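Local atomic coordinates of cryptochrome DASH, chloroplastic/mitochondrial (Arabidopsis thaliana, PDB entry 2J4D), a protein that repairs cyclobutane pyrimidine dimers in single-stranded DNA as an FAD- and folate-binding photolyase and may also act as a blue-light photoreceptor. Residues A[262-272]-A[282-290]. Sequence-based numbering, arbitrary orientation.
Sequences YFWKKDLLKVY and PDYSTKFSP. With FAD (flavin-adenine dinucleotide), chain C.
The FAD diphosphate site is built here: the loop at 285-289 holds the phosphates, and Tyr262 and Phe263, in the last part of helix 252-265, pack behind it. Thr286 CA sits over the centre of the Tyr262 ring, 3.8 Å from the centroid, a CH-pi contact. Leu268 CB lies over the opposite face, toward the rim. CG of Tyr262 is anti to the backbone N (chi1 -170°), which carries the ring out under Thr286. Its hydroxyl reaches a water, which donates to Asp283 O; no direct hydrogen bond joins the segments. Replacing Tyr262 by an alanine is likely to open a gap under Thr286 and leave the water without one of its partners.

Beside this, Phe263 CE1 lies 3.6 Å from Phe288 CZ, with the ring planes at 58°. Thr286 CB lies over the centre of the other ring, Phe288. Nearer the surface, Leu268 CD1 touches the Asp283 carboxylate.

On the phosphate side, Thr286 OG1 bonds FAD O1A at 2.7 Å and accepts from Phe288 N, closing an ST turn. Thr286 N also reaches O1A, giving that oxygen two donors from one residue. Ser285 OG and Lys287 N both bond O2P, and Lys287 NZ in turn holds Ser285 OG at 2.7 Å. Tyr272 OH makes a very short bond to O2A, which lies in the plane of its ring. Ser289 N donates to O1P. Such a loop, which turns hydroxyls and backbone N-H groups onto the diphosphate, is typical of the FAD domain of class-1 photolyases and cryptochromes.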
ATOM      1  N   TYR A 262      17.685   1.204  -2.220  1.00 21.46           N
ATOM      2  CA  TYR A 262      17.668  -0.209  -2.565  1.00 22.22           C
ATOM      3  C   TYR A 262      18.306  -0.497  -3.921  1.00 21.82           C
ATOM      4  O   TYR A 262      19.120  -1.412  -4.053  1.00 21.59           O
ATOM      5  CB  TYR A 262      16.227  -0.730  -2.557  1.00 19.18           C
ATOM      6  CG  TYR A 262      16.141  -2.233  -2.680  1.00 22.33           C
ATOM      7  CD1 TYR A 262      16.550  -3.059  -1.634  1.00 21.18           C
ATOM      8  CD2 TYR A 262      15.701  -2.832  -3.860  1.00 21.05           C
ATOM      9  CE1 TYR A 262      16.531  -4.450  -1.763  1.00 22.67           C
ATOM     10  CE2 TYR A 262      15.679  -4.222  -4.000  1.00 24.78           C
ATOM     11  CZ  TYR A 262      16.099  -5.021  -2.946  1.00 22.61           C
ATOM     12  OH  TYR A 262      16.111  -6.388  -3.088  1.00 25.47           O
ATOM     13  N   PHE A 263      17.937   0.286  -4.925  1.00 22.74           N
ATOM     14  CA  PHE A 263      18.464   0.105  -6.269  1.00 21.99           C
ATOM     15  C   PHE A 263      19.910   0.540  -6.451  1.00 24.55           C
ATOM     16  O   PHE A 263      20.768  -0.245  -6.860  1.00 24.11           O
ATOM     17  CB  PHE A 263      17.640   0.907  -7.293  1.00 20.53           C
ATOM     18  CG  PHE A 263      16.324   0.284  -7.662  1.00 18.54           C
ATOM     19  CD1 PHE A 263      15.798  -0.773  -6.926  1.00 18.36           C
ATOM     20  CD2 PHE A 263      15.596   0.782  -8.734  1.00 19.42           C
ATOM     21  CE1 PHE A 263      14.558  -1.328  -7.254  1.00 22.15           C
ATOM     22  CE2 PHE A 263      14.352   0.237  -9.074  1.00 20.05           C
ATOM     23  CZ  PHE A 263      13.834  -0.818  -8.332  1.00 19.51           C
ATOM     24  N   TRP A 264      20.165   1.805  -6.139  1.00 23.56           N
ATOM     25  CA  TRP A 264      21.464   2.395  -6.385  1.00 24.46           C
ATOM     26  C   TRP A 264      22.520   2.406  -5.294  1.00 26.24           C
ATOM     27  O   TRP A 264      23.602   1.850  -5.482  1.00 25.26           O
ATOM     28  CB  TRP A 264      21.243   3.809  -6.920  1.00 24.48           C
ATOM     29  CG  TRP A 264      20.295   3.836  -8.105  1.00 24.50           C
ATOM     30  CD1 TRP A 264      18.948   4.110  -8.085  1.00 24.09           C
ATOM     31  CD2 TRP A 264      20.618   3.521  -9.466  1.00 21.55           C
ATOM     32  NE1 TRP A 264      18.420   3.982  -9.352  1.00 22.10           N
ATOM     33  CE2 TRP A 264      19.422   3.621 -10.218  1.00 21.14           C
ATOM     34  CE3 TRP A 264      21.807   3.160 -10.124  1.00 25.05           C
ATOM     35  CZ2 TRP A 264      19.379   3.375 -11.599  1.00 19.29           C
ATOM     36  CZ3 TRP A 264      21.764   2.915 -11.504  1.00 23.36           C
ATOM     37  CH2 TRP A 264      20.558   3.025 -12.222  1.00 23.18           C
ATOM     38  N   LYS A 265      22.229   3.043  -4.167  1.00 25.43           N
ATOM     39  CA  LYS A 265      23.209   3.114  -3.091  1.00 27.31           C
ATOM     40  C   LYS A 265      23.669   1.734  -2.629  1.00 27.53           C
ATOM     41  O   LYS A 265      24.872   1.470  -2.538  1.00 25.46           O
ATOM     42  CB  LYS A 265      22.647   3.898  -1.905  1.00 29.11           C
ATOM     43  CG  LYS A 265      23.664   4.094  -0.791  1.00 29.98           C
ATOM     44  CD  LYS A 265      23.102   4.914   0.354  1.00 34.11           C
ATOM     45  CE  LYS A 265      24.078   4.933   1.529  1.00 38.42           C
ATOM     46  NZ  LYS A 265      23.528   5.685   2.687  1.00 38.56           N
ATOM     47  N   LYS A 266      22.718   0.854  -2.341  1.00 24.26           N
ATOM     48  CA  LYS A 266      23.049  -0.487  -1.887  1.00 26.87           C
ATOM     49  C   LYS A 266      23.198  -1.497  -3.015  1.00 25.90           C
ATOM     50  O   LYS A 266      23.699  -2.599  -2.790  1.00 22.57           O
ATOM     51  CB  LYS A 266      22.010  -0.978  -0.877  1.00 27.33           C
ATOM     52  CG  LYS A 266      22.061  -0.217   0.435  1.00 30.66           C
ATOM     53  CD  LYS A 266      21.007  -0.713   1.406  1.00 36.80           C
ATOM     54  CE  LYS A 266      21.316  -0.231   2.805  1.00 40.44           C
ATOM     55  NZ  LYS A 266      22.644  -0.762   3.227  1.00 43.47           N
ATOM     56  N   ASP A 267      22.760  -1.127  -4.217  1.00 24.90           N
ATOM     57  CA  ASP A 267      22.887  -2.004  -5.386  1.00 25.82           C
ATOM     58  C   ASP A 267      22.351  -3.411  -5.091  1.00 26.64           C
ATOM     59  O   ASP A 267      22.956  -4.417  -5.460  1.00 27.16           O
ATOM     60  CB  ASP A 267      24.371  -2.051  -5.793  1.00 30.15           C
ATOM     61  CG  ASP A 267      24.591  -2.554  -7.213  1.00 33.16           C
ATOM     62  OD1 ASP A 267      23.707  -2.366  -8.076  1.00 31.34           O
ATOM     63  OD2 ASP A 267      25.676  -3.120  -7.469  1.00 32.86           O
ATOM     64  N   LEU A 268      21.199  -3.480  -4.432  1.00 23.65           N
ATOM     65  CA  LEU A 268      20.607  -4.763  -4.079  1.00 23.36           C
ATOM     66  C   LEU A 268      19.623  -5.315  -5.103  1.00 25.51           C
ATOM     67  O   LEU A 268      19.237  -6.481  -5.026  1.00 23.99           O
ATOM     68  CB  LEU A 268      19.905  -4.657  -2.726  1.00 24.05           C
ATOM     69  CG  LEU A 268      20.852  -4.439  -1.548  1.00 27.86           C
ATOM     70  CD1 LEU A 268      20.061  -4.199  -0.278  1.00 28.87           C
ATOM     71  CD2 LEU A 268      21.752  -5.664  -1.399  1.00 32.06           C
ATOM     72  N   LEU A 269      19.221  -4.493  -6.063  1.00 24.41           N
ATOM     73  CA  LEU A 269      18.256  -4.948  -7.056  1.00 27.02           C
ATOM     74  C   LEU A 269      18.718  -6.180  -7.814  1.00 25.80           C
ATOM     75  O   LEU A 269      17.912  -7.060  -8.117  1.00 26.61           O
ATOM     76  CB  LEU A 269      17.928  -3.827  -8.050  1.00 24.35           C
ATOM     77  CG  LEU A 269      16.906  -4.196  -9.136  1.00 29.03           C
ATOM     78  CD1 LEU A 269      15.619  -4.687  -8.482  1.00 24.61           C
ATOM     79  CD2 LEU A 269      16.643  -2.992 -10.042  1.00 26.92           C
ATOM     80  N   LYS A 270      20.013  -6.258  -8.102  1.00 28.24           N
ATOM     81  CA  LYS A 270      20.539  -7.397  -8.850  1.00 26.17           C
ATOM     82  C   LYS A 270      20.501  -8.743  -8.130  1.00 27.34           C
ATOM     83  O   LYS A 270      20.836  -9.768  -8.731  1.00 26.09           O
ATOM     84  CB  LYS A 270      21.967  -7.111  -9.317  1.00 28.87           C
ATOM     85  CG  LYS A 270      22.951  -6.849  -8.196  1.00 33.20           C
ATOM     86  CD  LYS A 270      24.347  -6.664  -8.757  1.00 36.97           C
ATOM     87  CE  LYS A 270      25.281  -6.047  -7.731  1.00 41.56           C
ATOM     88  NZ  LYS A 270      25.329  -6.833  -6.478  1.00 42.84           N
ATOM     89  N   VAL A 271      20.108  -8.760  -6.857  1.00 24.69           N
ATOM     90  CA  VAL A 271      20.021 -10.027  -6.115  1.00 27.48           C
ATOM     91  C   VAL A 271      18.658 -10.186  -5.456  1.00 26.71           C
ATOM     92  O   VAL A 271      18.421 -11.132  -4.694  1.00 25.97           O
ATOM     93  CB  VAL A 271      21.108 -10.149  -5.013  1.00 27.20           C
ATOM     94  CG1 VAL A 271      22.481 -10.032  -5.635  1.00 28.95           C
ATOM     95  CG2 VAL A 271      20.901  -9.090  -3.935  1.00 28.99           C
ATOM     96  N   TYR A 272      17.762  -9.260  -5.777  1.00 26.12           N
ATOM     97  CA  TYR A 272      16.407  -9.251  -5.240  1.00 23.84           C
ATOM     98  C   TYR A 272      15.707 -10.615  -5.261  1.00 22.38           C
ATOM     99  O   TYR A 272      15.194 -11.067  -4.240  1.00 22.56           O
ATOM    100  CB  TYR A 272      15.553  -8.223  -6.005  1.00 23.21           C
ATOM    101  CG  TYR A 272      14.072  -8.364  -5.747  1.00 25.02           C
ATOM    102  CD1 TYR A 272      13.527  -8.025  -4.506  1.00 22.04           C
ATOM    103  CD2 TYR A 272      13.234  -8.943  -6.700  1.00 24.91           C
ATOM    104  CE1 TYR A 272      12.191  -8.274  -4.216  1.00 24.72           C
ATOM    105  CE2 TYR A 272      11.897  -9.199  -6.422  1.00 28.10           C
ATOM    106  CZ  TYR A 272      11.384  -8.869  -5.175  1.00 27.72           C
ATOM    107  OH  TYR A 272      10.084  -9.196  -4.860  1.00 26.38           O
ATOM    108  N   PRO A 282      15.649  -4.977   6.409  1.00 27.61           N
ATOM    109  CA  PRO A 282      15.230  -4.174   5.261  1.00 24.31           C
ATOM    110  C   PRO A 282      15.805  -4.633   3.929  1.00 26.37           C
ATOM    111  O   PRO A 282      15.163  -4.493   2.892  1.00 25.93           O
ATOM    112  CB  PRO A 282      15.715  -2.777   5.632  1.00 25.80           C
ATOM    113  CG  PRO A 282      16.980  -3.066   6.388  1.00 25.74           C
ATOM    114  CD  PRO A 282      16.559  -4.210   7.282  1.00 26.63           C
ATOM    115  N   ASP A 283      17.008  -5.199   3.975  1.00 23.45           N
ATOM    116  CA  ASP A 283      17.724  -5.648   2.787  1.00 25.23           C
ATOM    117  C   ASP A 283      17.155  -6.752   1.898  1.00 21.53           C
ATOM    118  O   ASP A 283      17.416  -6.744   0.701  1.00 22.83           O
ATOM    119  CB  ASP A 283      19.152  -6.059   3.181  1.00 28.82           C
ATOM    120  CG  ASP A 283      20.085  -4.873   3.355  1.00 33.90           C
ATOM    121  OD1 ASP A 283      19.605  -3.733   3.525  1.00 35.99           O
ATOM    122  OD2 ASP A 283      21.317  -5.087   3.333  1.00 37.37           O
ATOM    123  N   TYR A 284      16.391  -7.697   2.445  1.00 22.20           N
ATOM    124  CA  TYR A 284      15.904  -8.809   1.624  1.00 22.05           C
ATOM    125  C   TYR A 284      14.906  -8.513   0.497  1.00 23.27           C
ATOM    126  O   TYR A 284      14.740  -9.341  -0.404  1.00 21.31           O
ATOM    127  CB  TYR A 284      15.348  -9.938   2.520  1.00 21.25           C
ATOM    128  CG  TYR A 284      13.975  -9.681   3.102  1.00 21.17           C
ATOM    129  CD1 TYR A 284      12.823  -9.882   2.340  1.00 20.30           C
ATOM    130  CD2 TYR A 284      13.829  -9.218   4.411  1.00 24.65           C
ATOM    131  CE1 TYR A 284      11.565  -9.627   2.861  1.00 23.71           C
ATOM    132  CE2 TYR A 284      12.573  -8.958   4.943  1.00 25.08           C
ATOM    133  CZ  TYR A 284      11.449  -9.160   4.165  1.00 25.92           C
ATOM    134  OH  TYR A 284      10.211  -8.858   4.670  1.00 25.16           O
ATOM    135  N   SER A 285      14.253  -7.354   0.531  1.00 21.41           N
ATOM    136  CA  SER A 285      13.283  -7.006  -0.517  1.00 21.16           C
ATOM    137  C   SER A 285      13.204  -5.495  -0.681  1.00 20.12           C
ATOM    138  O   SER A 285      13.791  -4.759   0.106  1.00 20.53           O
ATOM    139  CB  SER A 285      11.903  -7.575  -0.178  1.00 20.21           C
ATOM    140  OG  SER A 285      11.384  -6.985   1.002  1.00 18.85           O
ATOM    141  N   THR A 286      12.476  -5.018  -1.690  1.00 17.57           N
ATOM    142  CA  THR A 286      12.417  -3.576  -1.910  1.00 17.54           C
ATOM    143  C   THR A 286      11.824  -2.760  -0.772  1.00 16.49           C
ATOM    144  O   THR A 286      12.237  -1.618  -0.555  1.00 16.66           O
ATOM    145  CB  THR A 286      11.602  -3.196  -3.175  1.00 17.89           C
ATOM    146  OG1 THR A 286      10.210  -3.450  -2.936  1.00 17.98           O
ATOM    147  CG2 THR A 286      12.087  -3.981  -4.402  1.00 18.85           C
ATOM    148  N   LYS A 287      10.862  -3.341  -0.059  1.00 15.75           N
ATOM    149  CA  LYS A 287      10.147  -2.644   1.009  1.00 15.39           C
ATOM    150  C   LYS A 287       9.412  -1.414   0.430  1.00 16.10           C
ATOM    151  O   LYS A 287       9.161  -0.431   1.132  1.00 15.76           O
ATOM    152  CB  LYS A 287      11.110  -2.206   2.118  1.00 18.85           C
ATOM    153  CG  LYS A 287      11.871  -3.370   2.761  1.00 19.46           C
ATOM    154  CD  LYS A 287      10.922  -4.427   3.308  1.00 19.11           C
ATOM    155  CE  LYS A 287      11.683  -5.541   4.042  1.00 20.18           C
ATOM    156  NZ  LYS A 287      12.729  -6.193   3.184  1.00 21.63           N
ATOM    157  N   PHE A 288       9.052  -1.468  -0.847  1.00 16.35           N
ATOM    158  CA  PHE A 288       8.349  -0.332  -1.457  1.00 16.49           C
ATOM    159  C   PHE A 288       6.854  -0.274  -1.120  1.00 15.51           C
ATOM    160  O   PHE A 288       6.221   0.769  -1.286  1.00 14.96           O
ATOM    161  CB  PHE A 288       8.424  -0.364  -2.998  1.00 13.84           C
ATOM    162  CG  PHE A 288       9.817  -0.249  -3.577  1.00 17.64           C
ATOM    163  CD1 PHE A 288      10.878   0.259  -2.836  1.00 19.28           C
ATOM    164  CD2 PHE A 288      10.042  -0.620  -4.906  1.00 16.32           C
ATOM    165  CE1 PHE A 288      12.146   0.396  -3.414  1.00 18.87           C
ATOM    166  CE2 PHE A 288      11.295  -0.490  -5.492  1.00 17.37           C
ATOM    167  CZ  PHE A 288      12.353   0.020  -4.748  1.00 18.42           C
ATOM    168  N   SER A 289       6.288  -1.383  -0.661  1.00 15.39           N
ATOM    169  CA  SER A 289       4.847  -1.453  -0.442  1.00 16.19           C
ATOM    170  C   SER A 289       4.097  -0.341   0.284  1.00 15.66           C
ATOM    171  O   SER A 289       3.032   0.073  -0.174  1.00 16.23           O
ATOM    172  CB  SER A 289       4.478  -2.806   0.172  1.00 17.85           C
ATOM    173  OG  SER A 289       5.023  -2.955   1.467  1.00 19.45           O
ATOM    174  N   PRO A 290       4.623   0.168   1.413  1.00 14.43           N
ATOM    175  CA  PRO A 290       3.856   1.233   2.068  1.00 14.85           C
ATOM    176  C   PRO A 290       3.732   2.492   1.212  1.00 15.55           C
ATOM    177  O   PRO A 290       2.681   3.135   1.198  1.00 14.09           O
ATOM    178  CB  PRO A 290       4.634   1.486   3.369  1.00 16.34           C
ATOM    179  CG  PRO A 290       5.348   0.171   3.619  1.00 20.43           C
ATOM    180  CD  PRO A 290       5.800  -0.202   2.216  1.00 17.08           C
TER
HETATM  181  PA  FAD C1498       8.668  -7.022  -2.814  1.00 21.50           P
HETATM  182  O1A FAD C1498       9.819  -6.096  -2.813  1.00 18.10           O
HETATM  183  O2A FAD C1498       8.898  -8.486  -2.836  1.00 19.34           O
HETATM  184  O5B FAD C1498       7.694  -6.684  -4.049  1.00 19.70           O
HETATM  185  C5B FAD C1498       7.747  -5.394  -4.697  1.00 16.55           C
HETATM  186  C4B FAD C1498       6.315  -4.861  -4.819  1.00 18.02           C
HETATM  187  O4B FAD C1498       5.547  -5.800  -5.570  1.00 17.38           O
HETATM  188  C3B FAD C1498       5.573  -4.692  -3.499  1.00 18.62           C
HETATM  189  O3B FAD C1498       5.922  -3.496  -2.823  1.00 18.28           O
HETATM  190  C2B FAD C1498       4.149  -4.769  -3.957  1.00 20.21           C
HETATM  191  O2B FAD C1498       3.586  -3.543  -4.368  1.00 20.32           O
HETATM  192  C1B FAD C1498       4.199  -5.829  -5.071  1.00 17.78           C
HETATM  193  N9A FAD C1498       3.887  -7.210  -4.644  1.00 18.60           N
HETATM  194  C8A FAD C1498       4.775  -8.213  -4.309  1.00 20.77           C
HETATM  195  N7A FAD C1498       4.166  -9.344  -3.978  1.00 22.73           N
HETATM  196  C5A FAD C1498       2.822  -9.069  -4.107  1.00 19.35           C
HETATM  197  C6A FAD C1498       1.668  -9.859  -3.891  1.00 19.58           C
HETATM  198  N6A FAD C1498       1.687 -11.130  -3.513  1.00 19.70           N
HETATM  199  N1A FAD C1498       0.439  -9.259  -4.109  1.00 16.00           N
HETATM  200  C2A FAD C1498       0.371  -7.944  -4.502  1.00 19.84           C
HETATM  201  N3A FAD C1498       1.435  -7.135  -4.725  1.00 18.69           N
HETATM  202  C4A FAD C1498       2.634  -7.738  -4.502  1.00 20.89           C
HETATM  203  N1  FAD C1498       0.608  -6.134  -0.321  1.00 15.24           N
HETATM  204  C2  FAD C1498       0.163  -4.830  -0.260  1.00 18.86           C
HETATM  205  O2  FAD C1498       0.667  -3.961  -0.947  1.00 17.70           O
HETATM  206  N3  FAD C1498      -0.890  -4.527   0.617  1.00 17.27           N
HETATM  207  C4  FAD C1498      -1.516  -5.464   1.437  1.00 19.67           C
HETATM  208  O4  FAD C1498      -2.443  -5.130   2.197  1.00 17.11           O
HETATM  209  C4X FAD C1498      -1.052  -6.800   1.370  1.00 17.71           C
HETATM  210  N5  FAD C1498      -1.621  -7.810   2.161  1.00 21.02           N
HETATM  211  C5X FAD C1498      -1.236  -9.143   2.006  1.00 19.35           C
HETATM  212  C6  FAD C1498      -1.891 -10.163   2.709  1.00 19.23           C
HETATM  213  C7  FAD C1498      -1.527 -11.523   2.577  1.00 16.32           C
HETATM  214  C7M FAD C1498      -2.276 -12.573   3.361  1.00 18.46           C
HETATM  215  C8  FAD C1498      -0.443 -11.858   1.687  1.00 19.40           C
HETATM  216  C8M FAD C1498       0.021 -13.292   1.482  1.00 16.65           C
HETATM  217  C9  FAD C1498       0.222 -10.841   0.974  1.00 16.87           C
HETATM  218  C9A FAD C1498      -0.154  -9.472   1.114  1.00 18.68           C
HETATM  219  N10 FAD C1498       0.504  -8.422   0.406  1.00 18.73           N
HETATM  220  C10 FAD C1498       0.018  -7.098   0.475  1.00 17.85           C
HETATM  221  C1' FAD C1498       1.447  -8.747  -0.713  1.00 18.25           C
HETATM  222  C2' FAD C1498       2.944  -8.843  -0.356  1.00 17.63           C
HETATM  223  O2' FAD C1498       3.117  -9.707   0.754  1.00 21.08           O
HETATM  224  C3' FAD C1498       3.487  -7.456  -0.020  1.00 20.13           C
HETATM  225  O3' FAD C1498       3.256  -6.542  -1.111  1.00 21.00           O
HETATM  226  C4' FAD C1498       5.001  -7.408   0.253  1.00 18.54           C
HETATM  227  O4' FAD C1498       5.327  -8.217   1.386  1.00 16.72           O
HETATM  228  C5' FAD C1498       5.412  -5.965   0.512  1.00 19.82           C
HETATM  229  O5' FAD C1498       6.821  -5.893   0.745  1.00 19.80           O
HETATM  230  P   FAD C1498       7.914  -5.556  -0.341  1.00 21.02           P
HETATM  231  O1P FAD C1498       7.573  -4.209  -0.827  1.00 18.41           O
HETATM  232  O2P FAD C1498       9.261  -5.674   0.280  1.00 21.40           O
HETATM  233  O3P FAD C1498       7.872  -6.694  -1.449  1.00 18.92           O
HETATM  234  O   HOH W   1      17.947  -7.815  -1.733  1.00 31.77           O